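Local coordinates for Di-haem cytochrome c peroxidase family protein (Burkholderia thailandensis E264, PDB 6NX0), which probably acts as a diheme cytochrome c peroxidase, using two covalently bound hemes c to reduce peroxide and transfer electrons, at residues Asp325-Ala337 with Met382-Phe396. Residues are numbered along the deposited sequence; the frame is centred on the assembly and turned at random.
Sequences DAIAVPRNRALPA and MHNGVFDTLRDAVAF. With HEC (heme c), chain C.
Val329 is the knob of this contact, set in a hollow formed by Met382, His383, Asn384 and Phe396. Its branches divide the work: CG1 lies 3.7 Å from Met382 SD, while CG2, held between the backbone N and the carbonyl carbon (chi1 of CG1 -57°), lies against His383 CE1 and the propionate oxygen O2D of the heme. Next along, Pro330 CD sits in the notch where two aromatic rings come together, 3.6 Å from Phe387 CZ and 3.7 Å from Phe396 CE1. The Ile327 and Ala328 carbonyls line the Phe396 ring edge at CZ. Val386 CG2 packs 3.5 Å from Pro330 O, and Leu335 CD1 against Asn384 CB.

Two amides join the backbones. Asn384 ND2 donates to Pro330 O (2.8 Å, bent at 142°), and Asn332 ND2 donates to Asn384 O (2.8 Å), almost straight at 175° and within its own amide plane. A water accepts from both Asn332 N and Asn384 ND2. Asx turns form as Asn332 OD1 accepts from Ala334 N and Asn384 OD1 from Val386 N, the latter from well above the carbonyl plane, probably orienting its amide less strictly.

His383 holds propionate D through ND1 to O2D (2.6 Å) and N to O1D, while Met382 N holds O2A of propionate A (2.7 Å); Ile327 CD1 lies against the propionate carbon CBD. Propionate hydrogen bonding and apolar packing thus make this part of the wall of a c-type heme pocket, beside the axial ligand Tyr397.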
loop_
_atom_site.group_PDB
_atom_site.type_symbol
_atom_site.label_atom_id
_atom_site.label_comp_id
_atom_site.label_asym_id
_atom_site.label_seq_id
_atom_site.Cartn_x
_atom_site.Cartn_y
_atom_site.Cartn_z
ATOM N N ASP A 325 6.594 -10.098 1.845
ATOM C CA ASP A 325 7.909 -10.437 2.352
ATOM C C ASP A 325 8.186 -9.697 3.649
ATOM O O ASP A 325 7.419 -8.842 4.087
ATOM C CB ASP A 325 8.989 -10.152 1.306
ATOM C CG ASP A 325 9.996 -11.289 1.204
ATOM O OD1 ASP A 325 10.493 -11.762 2.259
ATOM O OD2 ASP A 325 10.225 -11.749 0.063
ATOM N N ALA A 326 9.283 -10.086 4.286
ATOM C CA ALA A 326 9.633 -9.664 5.637
ATOM C C ALA A 326 11.006 -9.016 5.562
ATOM O O ALA A 326 12.030 -9.703 5.636
ATOM C CB ALA A 326 9.623 -10.855 6.597
ATOM N N ILE A 327 11.043 -7.688 5.428
ATOM C CA ILE A 327 12.329 -6.984 5.343
ATOM C C ILE A 327 12.712 -6.290 6.650
ATOM O O ILE A 327 13.842 -5.775 6.753
ATOM C CB ILE A 327 12.372 -5.989 4.160
ATOM C CG1 ILE A 327 11.450 -4.775 4.362
ATOM C CG2 ILE A 327 12.021 -6.697 2.846
ATOM C CD1 ILE A 327 11.681 -3.649 3.338
ATOM N N ALA A 328 11.819 -6.277 7.656
ATOM C CA ALA A 328 12.156 -5.860 9.020
ATOM C C ALA A 328 12.691 -4.423 9.083
ATOM O O ALA A 328 13.761 -4.152 9.629
ATOM C CB ALA A 328 13.162 -6.834 9.639
ATOM N N VAL A 329 11.916 -3.481 8.565
ATOM C CA VAL A 329 12.332 -2.083 8.715
ATOM C C VAL A 329 12.386 -1.693 10.194
ATOM O O VAL A 329 11.747 -2.332 11.054
ATOM C CB VAL A 329 11.438 -1.113 7.922
ATOM C CG1 VAL A 329 11.404 -1.480 6.460
ATOM C CG2 VAL A 329 10.052 -1.034 8.527
ATOM N N PRO A 330 13.155 -0.663 10.540
ATOM C CA PRO A 330 13.333 -0.308 11.952
ATOM C C PRO A 330 12.035 0.103 12.627
ATOM O O PRO A 330 11.114 0.630 12.000
ATOM C CB PRO A 330 14.315 0.866 11.907
ATOM C CG PRO A 330 15.040 0.687 10.590
ATOM C CD PRO A 330 14.001 0.151 9.659
ATOM N N ARG A 331 11.994 -0.133 13.939
ATOM C CA ARG A 331 10.859 0.286 14.747
ATOM C C ARG A 331 10.699 1.801 14.717
ATOM O O ARG A 331 11.669 2.559 14.857
ATOM C CB ARG A 331 11.063 -0.188 16.182
ATOM C CG ARG A 331 9.849 0.005 17.113
ATOM C CD ARG A 331 10.179 -0.685 18.417
ATOM N NE ARG A 331 9.157 -0.681 19.463
ATOM C CZ ARG A 331 8.214 -1.605 19.599
ATOM N NH1 ARG A 331 8.084 -2.580 18.693
ATOM N NH2 ARG A 331 7.382 -1.562 20.640
ATOM N N ASN A 332 9.456 2.245 14.557
ATOM C CA ASN A 332 9.125 3.660 14.690
ATOM C C ASN A 332 8.778 3.889 16.152
ATOM O O ASN A 332 7.673 3.564 16.595
ATOM C CB ASN A 332 7.968 4.050 13.777
ATOM C CG ASN A 332 7.627 5.521 13.894
ATOM O OD1 ASN A 332 8.039 6.178 14.844
ATOM N ND2 ASN A 332 6.889 6.044 12.939
ATOM N N ARG A 333 9.738 4.424 16.905
ATOM C CA ARG A 333 9.572 4.537 18.341
ATOM C C ARG A 333 8.591 5.636 18.725
ATOM O O ARG A 333 8.224 5.731 19.911
ATOM C CB ARG A 333 10.939 4.756 18.992
ATOM C CG ARG A 333 11.889 3.569 18.779
ATOM C CD ARG A 333 13.328 3.915 19.147
ATOM N NE ARG A 333 13.777 5.049 18.346
ATOM C CZ ARG A 333 14.900 5.733 18.539
ATOM N NH1 ARG A 333 15.733 5.401 19.515
ATOM N NH2 ARG A 333 15.185 6.754 17.740
ATOM N N ALA A 334 8.157 6.450 17.769
ATOM C CA ALA A 334 7.173 7.494 18.020
ATOM C C ALA A 334 5.736 7.044 17.751
ATOM O O ALA A 334 4.803 7.830 17.975
ATOM C CB ALA A 334 7.502 8.736 17.187
ATOM N N LEU A 335 5.512 5.819 17.277
ATOM C CA LEU A 335 4.146 5.336 17.126
ATOM C C LEU A 335 3.531 5.015 18.486
ATOM O O LEU A 335 4.155 4.322 19.289
ATOM C CB LEU A 335 4.098 4.076 16.271
ATOM C CG LEU A 335 4.089 4.211 14.770
ATOM C CD1 LEU A 335 4.156 2.827 14.136
ATOM C CD2 LEU A 335 2.829 4.913 14.268
ATOM N N PRO A 336 2.294 5.456 18.759
ATOM C CA PRO A 336 1.707 5.231 20.091
ATOM C C PRO A 336 1.708 3.785 20.553
ATOM O O PRO A 336 2.077 3.518 21.710
ATOM C CB PRO A 336 0.292 5.797 19.919
ATOM C CG PRO A 336 0.468 6.906 18.943
ATOM C CD PRO A 336 1.523 6.440 17.973
ATOM N N ALA A 337 1.359 2.835 19.686
ATOM C CA ALA A 337 1.291 1.444 20.133
ATOM C C ALA A 337 2.656 0.926 20.553
ATOM O O ALA A 337 2.728 0.006 21.375
ATOM C CB ALA A 337 0.723 0.532 19.040
ATOM N N MET A 382 7.454 3.299 4.285
ATOM C CA MET A 382 7.222 1.996 4.915
ATOM C C MET A 382 5.939 1.991 5.746
ATOM O O MET A 382 5.341 3.041 6.037
ATOM C CB MET A 382 8.425 1.570 5.769
ATOM C CG MET A 382 9.745 1.533 5.037
ATOM S SD MET A 382 9.746 0.322 3.708
ATOM C CE MET A 382 11.417 0.472 3.053
ATOM N N HIS A 383 5.511 0.785 6.125
ATOM C CA HIS A 383 4.216 0.571 6.779
ATOM C C HIS A 383 4.083 1.341 8.078
ATOM O O HIS A 383 2.957 1.602 8.513
ATOM C CB HIS A 383 3.995 -0.933 7.058
ATOM C CG HIS A 383 4.759 -1.464 8.227
ATOM N ND1 HIS A 383 6.113 -1.714 8.177
ATOM C CD2 HIS A 383 4.363 -1.800 9.480
ATOM C CE1 HIS A 383 6.521 -2.155 9.350
ATOM N NE2 HIS A 383 5.479 -2.212 10.163
ATOM N N ASN A 384 5.202 1.667 8.724
ATOM C CA ASN A 384 5.211 2.355 10.004
ATOM C C ASN A 384 5.696 3.791 9.897
ATOM O O ASN A 384 5.878 4.445 10.933
ATOM C CB ASN A 384 6.066 1.597 11.003
ATOM C CG ASN A 384 7.515 1.490 10.566
ATOM O OD1 ASN A 384 7.877 1.935 9.493
ATOM N ND2 ASN A 384 8.347 0.892 11.414
ATOM N N GLY A 385 5.908 4.299 8.680
ATOM C CA GLY A 385 6.325 5.684 8.518
ATOM C C GLY A 385 7.713 5.989 9.039
ATOM O O GLY A 385 8.034 7.155 9.283
ATOM N N VAL A 386 8.556 4.969 9.241
ATOM C CA VAL A 386 9.784 5.177 10.009
ATOM C C VAL A 386 10.777 6.090 9.295
ATOM O O VAL A 386 11.520 6.820 9.965
ATOM C CB VAL A 386 10.441 3.829 10.380
ATOM C CG1 VAL A 386 11.023 3.071 9.176
ATOM C CG2 VAL A 386 11.536 4.054 11.425
ATOM N N PHE A 387 10.810 6.087 7.966
ATOM C CA PHE A 387 11.763 6.904 7.218
ATOM C C PHE A 387 11.081 8.154 6.688
ATOM O O PHE A 387 9.939 8.091 6.231
ATOM C CB PHE A 387 12.352 6.130 6.042
ATOM C CG PHE A 387 13.140 4.927 6.442
ATOM C CD1 PHE A 387 14.123 5.013 7.423
ATOM C CD2 PHE A 387 12.894 3.708 5.860
ATOM C CE1 PHE A 387 14.850 3.888 7.795
ATOM C CE2 PHE A 387 13.627 2.591 6.235
ATOM C CZ PHE A 387 14.592 2.693 7.194
ATOM N N ASP A 388 11.784 9.293 6.741
ATOM C CA ASP A 388 11.219 10.536 6.223
ATOM C C ASP A 388 11.876 11.004 4.933
ATOM O O ASP A 388 11.462 12.033 4.391
ATOM C CB ASP A 388 11.246 11.664 7.277
ATOM C CG ASP A 388 12.635 12.131 7.653
ATOM O OD1 ASP A 388 13.635 11.610 7.150
ATOM O OD2 ASP A 388 12.725 13.065 8.490
ATOM N N THR A 389 12.810 10.234 4.368
ATOM C CA THR A 389 13.331 10.528 3.043
ATOM C C THR A 389 13.386 9.260 2.218
ATOM O O THR A 389 13.662 8.180 2.743
ATOM C CB THR A 389 14.738 11.126 3.052
ATOM O OG1 THR A 389 15.670 10.129 3.467
ATOM C CG2 THR A 389 14.828 12.344 3.988
ATOM N N LEU A 390 13.127 9.412 0.924
ATOM C CA LEU A 390 13.183 8.285 0.010
ATOM C C LEU A 390 14.577 7.680 -0.019
ATOM O O LEU A 390 14.730 6.455 -0.077
ATOM C CB LEU A 390 12.760 8.730 -1.384
ATOM C CG LEU A 390 12.867 7.662 -2.480
ATOM C CD1 LEU A 390 12.014 6.416 -2.108
ATOM C CD2 LEU A 390 12.475 8.213 -3.821
ATOM N N ARG A 391 15.620 8.517 0.040
ATOM C CA ARG A 391 16.967 7.963 -0.024
ATOM C C ARG A 391 17.246 7.032 1.150
ATOM O O ARG A 391 17.914 6.005 0.975
ATOM C CB ARG A 391 18.021 9.065 -0.095
ATOM C CG ARG A 391 19.401 8.468 -0.490
ATOM C CD ARG A 391 20.546 9.435 -0.397
ATOM N NE ARG A 391 21.759 8.815 -0.947
ATOM C CZ ARG A 391 22.540 7.971 -0.273
ATOM N NH1 ARG A 391 23.618 7.455 -0.869
ATOM N NH2 ARG A 391 22.264 7.638 0.983
ATOM N N ASP A 392 16.729 7.347 2.344
ATOM C CA ASP A 392 16.943 6.475 3.493
ATOM C C ASP A 392 16.251 5.135 3.292
ATOM O O ASP A 392 16.802 4.090 3.653
ATOM C CB ASP A 392 16.443 7.135 4.788
ATOM C CG ASP A 392 17.446 8.100 5.395
ATOM O OD1 ASP A 392 18.572 8.244 4.864
ATOM O OD2 ASP A 392 17.091 8.723 6.412
ATOM N N ALA A 393 15.055 5.147 2.699
ATOM C CA ALA A 393 14.340 3.902 2.415
ATOM C C ALA A 393 15.138 3.008 1.485
ATOM O O ALA A 393 15.160 1.786 1.667
ATOM C CB ALA A 393 12.973 4.194 1.814
ATOM N N VAL A 394 15.787 3.599 0.474
ATOM C CA VAL A 394 16.599 2.820 -0.457
ATOM C C VAL A 394 17.899 2.368 0.208
ATOM O O VAL A 394 18.316 1.205 0.083
ATOM C CB VAL A 394 16.867 3.657 -1.721
ATOM C CG1 VAL A 394 17.835 2.936 -2.669
ATOM C CG2 VAL A 394 15.570 4.003 -2.436
ATOM N N ALA A 395 18.572 3.282 0.920
ATOM C CA ALA A 395 19.839 2.957 1.570
ATOM C C ALA A 395 19.684 1.839 2.598
ATOM O O ALA A 395 20.615 1.060 2.817
ATOM C CB ALA A 395 20.411 4.212 2.234
ATOM N N PHE A 396 18.508 1.728 3.215
ATOM C CA PHE A 396 18.253 0.667 4.184
ATOM C C PHE A 396 18.569 -0.705 3.594
ATOM O O PHE A 396 19.161 -1.554 4.261
ATOM C CB PHE A 396 16.786 0.749 4.634
ATOM C CG PHE A 396 16.294 -0.458 5.389
ATOM C CD1 PHE A 396 16.624 -0.636 6.723
ATOM C CD2 PHE A 396 15.508 -1.423 4.750
ATOM C CE1 PHE A 396 16.173 -1.748 7.410
ATOM C CE2 PHE A 396 15.073 -2.535 5.459
ATOM C CZ PHE A 396 15.402 -2.681 6.760
HETATM FE FE HEC C . 11.202 -2.745 -1.335
HETATM C CHA HEC C . 8.920 -1.165 0.678
HETATM C CHB HEC C . 12.277 0.295 -2.518
HETATM C CHC HEC C . 13.899 -4.247 -2.830
HETATM C CHD HEC C . 9.946 -5.803 -0.490
HETATM N NA HEC C . 10.656 -0.814 -1.028
HETATM C C1A HEC C . 9.647 -0.396 -0.180
HETATM C C2A HEC C . 9.668 1.044 -0.178
HETATM C C3A HEC C . 10.519 1.439 -1.132
HETATM C C4A HEC C . 11.168 0.276 -1.685
HETATM C CMA HEC C . 10.950 2.867 -1.455
HETATM C CAA HEC C . 8.679 1.942 0.598
HETATM C CBA HEC C . 7.431 2.224 -0.221
HETATM C CGA HEC C . 6.347 2.992 0.497
HETATM O O1A HEC C . 5.241 3.080 -0.119
HETATM O O2A HEC C . 6.447 3.252 1.728
HETATM N NB HEC C . 12.754 -2.129 -2.468
HETATM C C1B HEC C . 12.981 -0.817 -2.891
HETATM C C2B HEC C . 14.186 -0.803 -3.700
HETATM C C3B HEC C . 14.688 -2.035 -3.741
HETATM C C4B HEC C . 13.769 -2.894 -3.007
HETATM C CMB HEC C . 14.723 0.460 -4.422
HETATM C CAB HEC C . 16.020 -2.527 -4.362
HETATM C CBB HEC C . 17.220 -1.799 -3.714
HETATM N NC HEC C . 11.768 -4.652 -1.674
HETATM C C1C HEC C . 12.957 -5.053 -2.252
HETATM C C2C HEC C . 13.000 -6.488 -2.201
HETATM C C3C HEC C . 11.864 -6.928 -1.645
HETATM C C4C HEC C . 11.077 -5.779 -1.264
HETATM C CMC HEC C . 14.168 -7.285 -2.824
HETATM C CAC HEC C . 11.350 -8.376 -1.606
HETATM C CBC HEC C . 12.329 -9.214 -0.757
HETATM N ND HEC C . 9.673 -3.351 -0.170
HETATM C C1D HEC C . 9.345 -4.693 0.050
HETATM C C2D HEC C . 8.378 -4.745 1.107
HETATM C C3D HEC C . 8.127 -3.351 1.533
HETATM C C4D HEC C . 8.923 -2.528 0.664
HETATM C CMD HEC C . 7.721 -5.983 1.710
HETATM C CAD HEC C . 7.198 -2.889 2.664
HETATM C CBD HEC C . 7.973 -2.961 3.965
HETATM C CGD HEC C . 7.284 -2.181 5.055
HETATM O O1D HEC C . 6.331 -1.424 4.747
HETATM O O2D HEC C . 7.813 -2.193 6.205
HETATM O O HOH W 1 7.229 0.153 14.057
#